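Local coordinates for protein O-methyltransferase family 2 (Planctopirus limnophila, PDB 5I2H) that probably transfers a methyl group from S-adenosyl-L-methionine to a hydroxyl oxygen of its substrate, forms a dimer and binds the flavone apigenin, at residues D16-D22 / T352-G356; L33-H39 / I110-Q115; P185-L189 / P261-D265. All coordinates share one frame; numbering follows the deposited sequence. Where two conformers were deposited one is given.

Interaction 1: D16-D22 / T352-G356; sequences DVTPIFD and TSAHG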
ATOM      1  N   ASP A  16      -3.241 -16.835   9.656  1.00 10.19           N
ATOM      2  CA  ASP A  16      -2.053 -15.995   9.786  1.00  9.49           C
ATOM      3  C   ASP A  16      -2.455 -14.563   9.430  1.00  8.81           C
ATOM      4  O   ASP A  16      -2.791 -14.276   8.280  1.00  9.72           O
ATOM      5  CB  ASP A  16      -0.955 -16.506   8.869  1.00 10.93           C
ATOM      6  CG  ASP A  16       0.353 -15.743   9.005  1.00 12.87           C
ATOM      7  OD1 ASP A  16       0.420 -14.761   9.743  1.00 11.41           O
ATOM      8  OD2 ASP A  16       1.342 -16.152   8.377  1.00 15.61           O
ATOM      9  N   VAL A  17      -2.402 -13.671  10.424  1.00  8.19           N
ATOM     10  CA  VAL A  17      -2.809 -12.279  10.255  1.00  7.65           C
ATOM     11  C   VAL A  17      -1.808 -11.476   9.433  1.00  7.57           C
ATOM     12  O   VAL A  17      -2.115 -10.352   9.001  1.00  8.66           O
ATOM     13  CB  VAL A  17      -2.992 -11.641  11.654  1.00  7.39           C
ATOM     14  CG1 VAL A  17      -1.626 -11.495  12.354  1.00 10.12           C
ATOM     15  CG2 VAL A  17      -3.725 -10.272  11.563  1.00  9.85           C
ATOM     16  N   THR A  18      -0.621 -12.026   9.189  1.00  7.60           N
ATOM     17  CA  THR A  18       0.466 -11.239   8.595  1.00  7.33           C
ATOM     18  C   THR A  18       0.084 -10.472   7.326  1.00  7.40           C
ATOM     19  O   THR A  18       0.425  -9.280   7.234  1.00  9.35           O
ATOM     20  CB  THR A  18       1.671 -12.164   8.333  1.00 10.37           C
ATOM     21  OG1 THR A  18       2.074 -12.802   9.561  1.00 12.92           O
ATOM     22  CG2 THR A  18       2.857 -11.360   7.768  1.00 12.80           C
ATOM     23  N   PRO A  19      -0.640 -11.034   6.355  1.00  7.77           N
ATOM     24  CA  PRO A  19      -0.968 -10.230   5.153  1.00 11.77           C
ATOM     25  C   PRO A  19      -1.770  -8.984   5.454  1.00  8.59           C
ATOM     26  O   PRO A  19      -1.705  -8.026   4.679  1.00 10.24           O
ATOM     27  CB  PRO A  19      -1.805 -11.182   4.288  1.00 12.94           C
ATOM     28  CG  PRO A  19      -1.593 -12.532   4.893  1.00 15.06           C
ATOM     29  CD  PRO A  19      -1.135 -12.418   6.277  1.00 10.01           C
ATOM     30  N   ILE A  20      -2.572  -8.979   6.523  1.00  8.04           N
ATOM     31  CA  ILE A  20      -3.332  -7.770   6.843  1.00  7.25           C
ATOM     32  C   ILE A  20      -2.379  -6.653   7.261  1.00  7.09           C
ATOM     33  O   ILE A  20      -2.566  -5.491   6.888  1.00  7.75           O
ATOM     34  CB  ILE A  20      -4.389  -8.062   7.925  1.00  8.57           C
ATOM     35  CG1 ILE A  20      -5.493  -8.955   7.353  1.00  9.25           C
ATOM     36  CG2 ILE A  20      -4.954  -6.730   8.488  1.00  9.91           C
ATOM     37  CD1 ILE A  20      -6.402  -9.578   8.419  1.00 10.73           C
ATOM     38  N   PHE A  21      -1.358  -6.974   8.064  1.00  7.94           N
ATOM     39  CA  PHE A  21      -0.369  -5.956   8.440  1.00  8.60           C
ATOM     40  C   PHE A  21       0.320  -5.407   7.203  1.00  8.88           C
ATOM     41  O   PHE A  21       0.559  -4.199   7.091  1.00  8.50           O
ATOM     42  CB  PHE A  21       0.688  -6.552   9.400  1.00  9.15           C
ATOM     43  CG  PHE A  21       0.207  -6.704  10.818  1.00 10.12           C
ATOM     44  CD1 PHE A  21      -0.014  -5.576  11.624  1.00 15.26           C
ATOM     45  CD2 PHE A  21       0.019  -7.931  11.373  1.00 13.32           C
ATOM     46  CE1 PHE A  21      -0.461  -5.702  12.942  1.00 17.85           C
ATOM     47  CE2 PHE A  21      -0.433  -8.059  12.718  1.00 14.32           C
ATOM     48  CZ  PHE A  21      -0.685  -6.946  13.482  1.00 15.65           C
ATOM     49  N   ASP A  22       0.650  -6.300   6.255  1.00  8.83           N
ATOM     50  CA  ASP A  22       1.373  -5.866   5.071  1.00 10.13           C
ATOM     51  C   ASP A  22       0.517  -4.931   4.245  1.00  9.58           C
ATOM     52  O   ASP A  22       1.005  -3.890   3.770  1.00 11.55           O
ATOM     53  CB  ASP A  22       1.817  -7.082   4.254  1.00 13.81           C
ATOM     54  CG  ASP A  22       2.843  -7.940   4.983  1.00 15.85           C
ATOM     55  OD1 ASP A  22       3.456  -7.461   5.952  1.00 16.87           O
ATOM     56  OD2 ASP A  22       3.048  -9.114   4.597  1.00 20.20           O
ATOM     57  N   THR A 352       9.156 -16.235  14.265  1.00 10.72           N
ATOM     58  CA  THR A 352       7.920 -16.375  15.031  1.00  9.73           C
ATOM     59  C   THR A 352       6.758 -16.202  14.064  1.00 12.31           C
ATOM     60  O   THR A 352       6.457 -17.130  13.292  1.00 16.43           O
ATOM     61  CB  THR A 352       7.920 -15.424  16.238  1.00 10.36           C
ATOM     62  OG1 THR A 352       8.028 -14.071  15.789  1.00  9.75           O
ATOM     63  CG2 THR A 352       9.135 -15.756  17.195  1.00 11.43           C
ATOM     64  N   SER A 353       6.058 -15.064  14.095  0.73 11.45           N
ATOM     65  CA  SER A 353       5.026 -14.774  13.099  0.73 12.96           C
ATOM     66  C   SER A 353       4.947 -13.263  12.922  0.73 12.75           C
ATOM     67  O   SER A 353       5.644 -12.510  13.605  0.73 13.19           O
ATOM     68  CB  SER A 353       3.654 -15.333  13.494  0.73 16.11           C
ATOM     69  OG  SER A 353       2.726 -15.073  12.444  0.73 16.06           O
ATOM     70  N   ALA A 354       4.088 -12.824  11.996  1.00 13.15           N
ATOM     71  CA  ALA A 354       3.953 -11.405  11.660  1.00 13.50           C
ATOM     72  C   ALA A 354       5.320 -10.779  11.388  1.00 12.38           C
ATOM     73  O   ALA A 354       5.621  -9.663  11.818  1.00 14.53           O
ATOM     74  CB  ALA A 354       3.195 -10.635  12.753  1.00 15.20           C
ATOM     75  N   HIS A 355       6.166 -11.513  10.668  1.00  9.38           N
ATOM     76  CA  HIS A 355       7.530 -11.118  10.314  1.00 10.45           C
ATOM     77  C   HIS A 355       8.487 -11.058  11.503  1.00 10.09           C
ATOM     78  O   HIS A 355       9.618 -10.571  11.349  1.00 12.37           O
ATOM     79  CB  HIS A 355       7.529  -9.786   9.545  1.00 14.03           C
ATOM     80  CG  HIS A 355       6.731  -9.841   8.278  1.00 17.37           C
ATOM     81  ND1 HIS A 355       6.921 -10.824   7.327  1.00 21.11           N
ATOM     82  CD2 HIS A 355       5.719  -9.066   7.821  1.00 19.06           C
ATOM     83  CE1 HIS A 355       6.076 -10.633   6.328  1.00 21.41           C
ATOM     84  NE2 HIS A 355       5.334  -9.577   6.605  1.00 20.02           N
ATOM     85  N   GLY A 356       8.077 -11.525  12.679  1.00  8.81           N
ATOM     86  CA  GLY A 356       8.949 -11.488  13.842  1.00  9.75           C
ATOM     87  C   GLY A 356      10.015 -12.557  13.800  1.00 10.25           C
ATOM     88  O   GLY A 356       9.868 -13.608  13.155  1.00 12.23           O
TER
HETATM   89  O   HOH W   1       3.573 -15.850   9.940  1.00 24.32           O

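Interaction 2: L33-H39 / I110-Q115; sequences LAASVAH and ISLAAQ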
ATOM      1  N   LEU A  33       6.948   7.374  -2.401  1.00  9.53           N
ATOM      2  CA  LEU A  33       7.015   7.695  -3.832  1.00  9.84           C
ATOM      3  C   LEU A  33       6.817   9.184  -4.059  1.00  9.28           C
ATOM      4  O   LEU A  33       7.621   9.831  -4.752  1.00 10.14           O
ATOM      5  CB  LEU A  33       5.969   6.886  -4.624  1.00 10.17           C
ATOM      6  CG  LEU A  33       6.401   5.444  -4.870  1.00 10.56           C
ATOM      7  CD1 LEU A  33       5.184   4.636  -5.333  1.00 12.56           C
ATOM      8  CD2 LEU A  33       7.561   5.356  -5.873  1.00 12.97           C
ATOM      9  N   ALA A  34       5.747   9.751  -3.476  1.00  9.55           N
ATOM     10  CA  ALA A  34       5.468  11.175  -3.674  1.00 10.47           C
ATOM     11  C   ALA A  34       6.556  12.044  -3.053  1.00 10.88           C
ATOM     12  O   ALA A  34       6.958  13.058  -3.646  1.00 11.94           O
ATOM     13  CB  ALA A  34       4.082  11.536  -3.109  1.00  9.98           C
ATOM     14  N   ALA A  35       7.025  11.694  -1.849  1.00 11.72           N
ATOM     15  CA  ALA A  35       8.125  12.450  -1.233  1.00 10.99           C
ATOM     16  C   ALA A  35       9.365  12.421  -2.120  1.00 12.14           C
ATOM     17  O   ALA A  35      10.035  13.445  -2.310  1.00 13.73           O
ATOM     18  CB  ALA A  35       8.451  11.878   0.153  1.00 11.15           C
ATOM     19  N   SER A  36       9.686  11.252  -2.678  1.00 11.54           N
ATOM     20  CA  SER A  36      10.941  11.099  -3.410  1.00 12.43           C
ATOM     21  C   SER A  36      10.884  11.776  -4.770  1.00 14.05           C
ATOM     22  O   SER A  36      11.886  12.364  -5.218  1.00 15.56           O
ATOM     23  CB  SER A  36      11.256   9.622  -3.571  1.00 14.80           C
ATOM     24  OG  SER A  36      11.395   9.055  -2.293  1.00 15.22           O
ATOM     25  N   VAL A  37       9.737  11.698  -5.450  1.00 12.69           N
ATOM     26  CA  VAL A  37       9.608  12.337  -6.762  1.00 15.47           C
ATOM     27  C   VAL A  37       9.450  13.841  -6.619  1.00 17.05           C
ATOM     28  O   VAL A  37      10.169  14.630  -7.264  1.00 20.67           O
ATOM     29  CB  VAL A  37       8.409  11.738  -7.530  1.00 16.02           C
ATOM     30  CG1 VAL A  37       8.078  12.575  -8.800  1.00 17.34           C
ATOM     31  CG2 VAL A  37       8.651  10.293  -7.867  1.00 13.87           C
ATOM     32  N   ALA A  38       8.479  14.273  -5.799  1.00 16.74           N
ATOM     33  CA  ALA A  38       8.019  15.657  -5.880  1.00 18.07           C
ATOM     34  C   ALA A  38       8.700  16.600  -4.901  1.00 20.21           C
ATOM     35  O   ALA A  38       8.708  17.813  -5.145  1.00 24.48           O
ATOM     36  CB  ALA A  38       6.507  15.730  -5.668  1.00 17.29           C
ATOM     37  N   HIS A  39       9.254  16.099  -3.803  1.00 18.39           N
ATOM     38  CA  HIS A  39       9.885  16.972  -2.811  1.00 19.04           C
ATOM     39  C   HIS A  39      11.395  16.853  -2.758  1.00 20.29           C
ATOM     40  O   HIS A  39      12.087  17.873  -2.611  1.00 22.79           O
ATOM     41  CB  HIS A  39       9.329  16.677  -1.412  1.00 17.37           C
ATOM     42  CG  HIS A  39       7.891  17.044  -1.251  1.00 17.82           C
ATOM     43  ND1 HIS A  39       7.492  18.281  -0.803  1.00 21.88           N
ATOM     44  CD2 HIS A  39       6.754  16.353  -1.515  1.00 17.87           C
ATOM     45  CE1 HIS A  39       6.169  18.328  -0.764  1.00 20.73           C
ATOM     46  NE2 HIS A  39       5.699  17.174  -1.204  1.00 19.39           N
ATOM     47  N   ILE A 110       2.676  10.553 -10.101  1.00 12.51           N
ATOM     48  CA  ILE A 110       3.054  10.382  -8.691  1.00 11.24           C
ATOM     49  C   ILE A 110       2.897  11.688  -7.926  1.00 11.21           C
ATOM     50  O   ILE A 110       2.471  11.699  -6.762  1.00 11.63           O
ATOM     51  CB  ILE A 110       4.501   9.861  -8.597  1.00 11.00           C
ATOM     52  CG1 ILE A 110       4.671   8.561  -9.402  1.00 14.26           C
ATOM     53  CG2 ILE A 110       4.953   9.725  -7.141  1.00 10.82           C
ATOM     54  CD1 ILE A 110       3.750   7.473  -8.994  1.00 17.21           C
ATOM     55  N   SER A 111       3.167  12.814  -8.589  1.00 12.29           N
ATOM     56  CA  SER A 111       3.118  14.095  -7.914  1.00 16.45           C
ATOM     57  C   SER A 111       1.704  14.534  -7.570  1.00 17.32           C
ATOM     58  O   SER A 111       1.555  15.502  -6.822  1.00 19.93           O
ATOM     59  CB  SER A 111       3.817  15.137  -8.782  1.00 18.57           C
ATOM     60  OG  SER A 111       5.215  14.860  -8.829  1.00 20.47           O
ATOM     61  N   LEU A 112       0.678  13.857  -8.087  1.00 19.03           N
ATOM     62  CA  LEU A 112      -0.697  14.115  -7.665  1.00 21.41           C
ATOM     63  C   LEU A 112      -0.893  13.902  -6.175  1.00 18.46           C
ATOM     64  O   LEU A 112      -1.882  14.392  -5.611  1.00 20.15           O
ATOM     65  CB  LEU A 112      -1.660  13.211  -8.426  1.00 23.52           C
ATOM     66  CG  LEU A 112      -1.782  13.562  -9.910  1.00 25.56           C
ATOM     67  CD1 LEU A 112      -2.509  12.462 -10.649  1.00 27.08           C
ATOM     68  CD2 LEU A 112      -2.511  14.889 -10.068  1.00 26.90           C
ATOM     69  N   ALA A 113       0.008  13.172  -5.531  1.00 15.45           N
ATOM     70  CA  ALA A 113      -0.054  12.954  -4.095  1.00 14.23           C
ATOM     71  C   ALA A 113       0.927  13.825  -3.329  1.00 14.23           C
ATOM     72  O   ALA A 113       1.087  13.627  -2.119  1.00 15.44           O
ATOM     73  CB  ALA A 113       0.205  11.477  -3.772  1.00 14.96           C
ATOM     74  N   ALA A 114       1.586  14.783  -3.998  1.00 15.65           N
ATOM     75  CA  ALA A 114       2.689  15.511  -3.360  1.00 16.32           C
ATOM     76  C   ALA A 114       2.224  16.342  -2.168  1.00 18.14           C
ATOM     77  O   ALA A 114       3.016  16.652  -1.273  1.00 18.79           O
ATOM     78  CB  ALA A 114       3.371  16.429  -4.376  1.00 18.37           C
ATOM     79  N   GLN A 115       0.968  16.750  -2.159  1.00 18.14           N
ATOM     80  CA  GLN A 115       0.470  17.647  -1.133  1.00 18.12           C
ATOM     81  C   GLN A 115      -0.512  16.967  -0.206  1.00 17.45           C
ATOM     82  O   GLN A 115      -1.180  17.649   0.579  1.00 18.27           O
ATOM     83  CB  GLN A 115      -0.166  18.872  -1.783  1.00 20.26           C
ATOM     84  CG  GLN A 115       0.843  19.642  -2.637  1.00 25.67           C
ATOM     85  CD  GLN A 115       1.924  20.266  -1.781  1.00 30.35           C
ATOM     86  OE1 GLN A 115       1.631  20.845  -0.746  1.00 33.85           O
ATOM     87  NE2 GLN A 115       3.174  20.105  -2.176  1.00 32.56           N
TER

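Interaction 3: P185-L189 / P261-D265; sequences PGKIL and PPADD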
ATOM      1  N   PRO A 185      19.019 -24.694  33.406  1.00 20.08           N
ATOM      2  CA  PRO A 185      18.388 -24.447  34.708  1.00 18.81           C
ATOM      3  C   PRO A 185      18.699 -23.030  35.158  1.00 19.25           C
ATOM      4  O   PRO A 185      19.810 -22.529  34.953  1.00 21.38           O
ATOM      5  CB  PRO A 185      19.030 -25.485  35.629  1.00 20.38           C
ATOM      6  CG  PRO A 185      19.533 -26.557  34.704  1.00 19.88           C
ATOM      7  CD  PRO A 185      19.913 -25.873  33.427  1.00 19.40           C
ATOM      8  N   GLY A 186      17.690 -22.358  35.730  1.00 19.80           N
ATOM      9  CA  GLY A 186      17.861 -20.976  36.127  1.00 19.64           C
ATOM     10  C   GLY A 186      18.772 -20.827  37.333  1.00 19.70           C
ATOM     11  O   GLY A 186      18.977 -21.749  38.123  1.00 21.28           O
ATOM     12  N   LYS A 187      19.313 -19.620  37.483  1.00 19.13           N
ATOM     13  CA  LYS A 187      20.238 -19.307  38.557  1.00 20.19           C
ATOM     14  C   LYS A 187      19.662 -18.350  39.584  1.00 21.08           C
ATOM     15  O   LYS A 187      20.330 -18.070  40.581  1.00 23.61           O
ATOM     16  CB  LYS A 187      21.512 -18.688  37.979  1.00 22.97           C
ATOM     17  CG  LYS A 187      22.330 -19.648  37.137  1.00 26.94           C
ATOM     18  CD  LYS A 187      23.622 -18.969  36.740  1.00 32.44           C
ATOM     19  CE  LYS A 187      24.633 -19.930  36.136  1.00 34.26           C
ATOM     20  NZ  LYS A 187      25.899 -19.195  35.798  1.00 33.99           N
ATOM     21  N   ILE A 188      18.474 -17.804  39.345  1.00 20.61           N
ATOM     22  CA  ILE A 188      17.878 -16.831  40.251  1.00 23.99           C
ATOM     23  C   ILE A 188      16.974 -17.512  41.282  1.00 24.82           C
ATOM     24  O   ILE A 188      17.056 -17.215  42.475  1.00 26.77           O
ATOM     25  CB  ILE A 188      17.113 -15.743  39.455  1.00 25.13           C
ATOM     26  CG1 ILE A 188      17.952 -15.152  38.288  1.00 22.80           C
ATOM     27  CG2 ILE A 188      16.627 -14.652  40.403  1.00 25.70           C
ATOM     28  CD1 ILE A 188      19.261 -14.453  38.677  1.00 21.86           C
ATOM     29  N   LEU A 189      16.103 -18.432  40.854  1.00 25.70           N
ATOM     30  CA  LEU A 189      15.226 -19.156  41.774  1.00 28.64           C
ATOM     31  C   LEU A 189      15.975 -20.333  42.391  1.00 36.38           C
ATOM     32  O   LEU A 189      16.672 -21.074  41.690  1.00 37.53           O
ATOM     33  CB  LEU A 189      13.996 -19.695  41.057  1.00 27.54           C
ATOM     34  CG  LEU A 189      13.182 -18.707  40.233  1.00 26.62           C
ATOM     35  CD1 LEU A 189      12.136 -19.454  39.414  1.00 28.45           C
ATOM     36  CD2 LEU A 189      12.540 -17.656  41.128  1.00 27.41           C
ATOM     37  N   PRO A 261      15.743  -5.861  37.577  1.00 11.90           N
ATOM     38  CA  PRO A 261      15.741  -6.913  38.607  1.00 11.29           C
ATOM     39  C   PRO A 261      16.521  -8.123  38.122  1.00 11.76           C
ATOM     40  O   PRO A 261      16.691  -8.323  36.896  1.00 12.28           O
ATOM     41  CB  PRO A 261      14.247  -7.246  38.769  1.00 11.77           C
ATOM     42  CG  PRO A 261      13.681  -6.945  37.410  1.00 14.77           C
ATOM     43  CD  PRO A 261      14.443  -5.737  36.890  1.00 11.45           C
ATOM     44  N   PRO A 262      17.003  -8.952  39.043  1.00 12.94           N
ATOM     45  CA  PRO A 262      17.702 -10.179  38.640  1.00 13.30           C
ATOM     46  C   PRO A 262      16.816 -11.041  37.761  1.00 12.20           C
ATOM     47  O   PRO A 262      15.626 -11.212  38.029  1.00 13.97           O
ATOM     48  CB  PRO A 262      18.008 -10.869  39.976  1.00 15.37           C
ATOM     49  CG  PRO A 262      18.041  -9.769  40.971  1.00 16.48           C
ATOM     50  CD  PRO A 262      16.968  -8.801  40.505  1.00 14.31           C
ATOM     51  N   ALA A 263      17.411 -11.591  36.713  1.00 12.64           N
ATOM     52  CA  ALA A 263      16.690 -12.405  35.746  1.00 10.86           C
ATOM     53  C   ALA A 263      17.653 -13.342  35.047  1.00 11.90           C
ATOM     54  O   ALA A 263      18.841 -13.041  34.914  1.00 14.54           O
ATOM     55  CB  ALA A 263      15.990 -11.522  34.710  1.00 12.12           C
ATOM     56  N   ASP A 264      17.118 -14.471  34.580  1.00 11.11           N
ATOM     57  CA  ASP A 264      17.893 -15.377  33.738  1.00 11.42           C
ATOM     58  C   ASP A 264      17.838 -14.955  32.270  1.00 10.12           C
ATOM     59  O   ASP A 264      18.851 -14.979  31.573  1.00 11.91           O
ATOM     60  CB  ASP A 264      17.356 -16.801  33.871  1.00 11.65           C
ATOM     61  CG  ASP A 264      17.554 -17.371  35.275  1.00 14.79           C
ATOM     62  OD1 ASP A 264      18.720 -17.644  35.658  1.00 16.90           O
ATOM     63  OD2 ASP A 264      16.562 -17.547  35.995  1.00 15.88           O
ATOM     64  N   ASP A 265      16.651 -14.614  31.783  1.00  9.99           N
ATOM     65  CA  ASP A 265      16.417 -14.204  30.398  1.00  8.66           C
ATOM     66  C   ASP A 265      15.857 -12.796  30.405  1.00 10.01           C
ATOM     67  O   ASP A 265      14.990 -12.486  31.234  1.00  9.63           O
ATOM     68  CB  ASP A 265      15.397 -15.104  29.702  1.00 11.05           C
ATOM     69  CG  ASP A 265      15.914 -16.532  29.511  1.00 11.54           C
ATOM     70  OD1 ASP A 265      17.125 -16.691  29.291  1.00 11.51           O
ATOM     71  OD2 ASP A 265      15.113 -17.473  29.588  1.00 13.26           O
TER
HETATM   72  O   HOH W   2      16.015 -18.902  38.149  1.00 15.83           O

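Interaction 1: D16-D22 / T352-G356
With CG of Asp22 lying beside its backbone N (chi1 -66°) and CG of His355 doing likewise (chi1 -59°), the carboxylate and the imidazole reach each other from opposite directions. The two planes are only 18° apart, and NE2 of His355 donates to both oxygens through their syn lone pairs, at 2.9 Å to OD1 of Asp22 and 3.1 Å to OD2 of Asp22; the second bond is the straighter. Thr18, one helical turn earlier, divides its branches: CG2 sits over one face of the His355 ring, 3.6 Å from the centroid in a CH-pi contact, while OG1 takes a weak bond from N of Ala354. OG1 of Thr18 also donates to OD1 of Asp16 at 2.6 Å, and this carboxylate oxygen accepts from N of Thr18 in a capping bond at the turn leading into the helix. OD2 of Asp16 takes a hydrogen bond from a water that is also bonded to OG of Ser353. The partner loop is a type I' beta turn, Ser353 to Gly356, between strands 345-351 and 357-362. Phe21 touches CB of Ala354 and meets Tyr109 of the second subunit edge-to-face. Gripped at its edge and covered on a face, the His355 ring has little freedom to turn; the carboxylate, with Glu313 nearby, would be expected to favour a protonated imidazole, so charge may add to shape in tying the helix to the hairpin turn.

Interaction 2: L33-H39 / I110-Q115
His39 NE2 donates to the carbonyl O of Ala114 at 2.7 Å, and this almost straight bond (173°) is the polar fastening of a contact that is otherwise mostly apolar packing. The oxygen lies in the imidazole plane, at the ring's edge, whereas the donor is tilted 22° from the carbonyl plane. The amide NE2 of Gln115 approaches CE1 of His39 to 3.8 Å, its chain bent at chi2 to bring it there. One residue back on the helix, CB of Ala38 presses against CB of Ala114 at 3.5 Å, tighter than ordinary van der Waals contact, and also touches OG of Ser111, a hydroxyl bonded to O of Gly107. Ala34, a turn earlier, packs its methyl on CB of Ala113. At the buried end CG2 of Ile110, set anti to the backbone N, lies on the carbonyl of Leu33 and meets CG2 of Val37 at 3.8 Å, the two side chains crossing at about a right angle. Four alanines at the interface let the backbones come close: the CA atoms of Ala34 and Ala114 are 5.2 Å apart. Backbone bonds from N of Ala113 to O of Ile110 and from N of Ala114 to O of Ser111 keep the loop wound as it leaves helix 107-110. Helix 26-39 is thus docked, within the dimerisation region, on the link to helix 117-128, whose Leu120 and Val123 pack against His39; Phe24 of the second subunit covers Ile110 and Ala113.

Interaction 3: P185-L189 / P261-D265
Two irregular loops pass each other here, with the CA atoms of Gly186 and Asp264 6.1 Å apart. Asp264 carries the polar half: its OD1 accepts from the backbone N of Lys187 at 2.8 Å, in a practically linear bond (178°) that arrives on the syn side, 24° out of the carboxylate plane. Its other oxygen, OD2, receives a hydrogen bond at 2.6 Å from a water that accepts in turn from N of Leu189, and OD2 is bonded as well to N of Val199 at the start of strand 199-203. Gly186 brings its CA to 3.5 Å from OD1 of Asp264, so close that a side chain there would run into the carboxylate. Ile188 supplies the apolar half. Its CG1, beside the backbone N at chi1 -49°, slides past the Asp264 carboxylate, and CD1 reaches CB of Pro262 at 4.0 Å, with the side chain at about a right angle to the proline. Were Asp264 an alanine, N of Lys187, N of Val199 and the bridging water would probably lose this acceptor, and a gap would open beside Gly186 and Ile188. The lysine's NZ turns to the carbonyl of Glu293. One buried carboxylate therefore gathers backbone N-H groups, directly and through water, pinning the loop before the first strand of the Rossmann-like sheet to the loop entering its neighbour, strand 265-269.

All three contacts are partly buried, but interaction 1 is the most central, its centre about 13 Å from the chain's centre, while interactions 2 and 3 lie about 27 and 26 Å out. Interactions 1 and 2 use the successive helices 18-24 and 26-39, and both reach the second subunit; interaction 3 touches no other protein chain and belongs wholly to the methyltransferase region. Interaction 1 joins the two regions, with the side chain of Phe21 about 6 Å from bound apigenin. Chemistry follows place: a histidine-carboxylate pair between regions, mainly close apolar packing in interaction 2, and a carboxylate holding loop backbone in interaction 3.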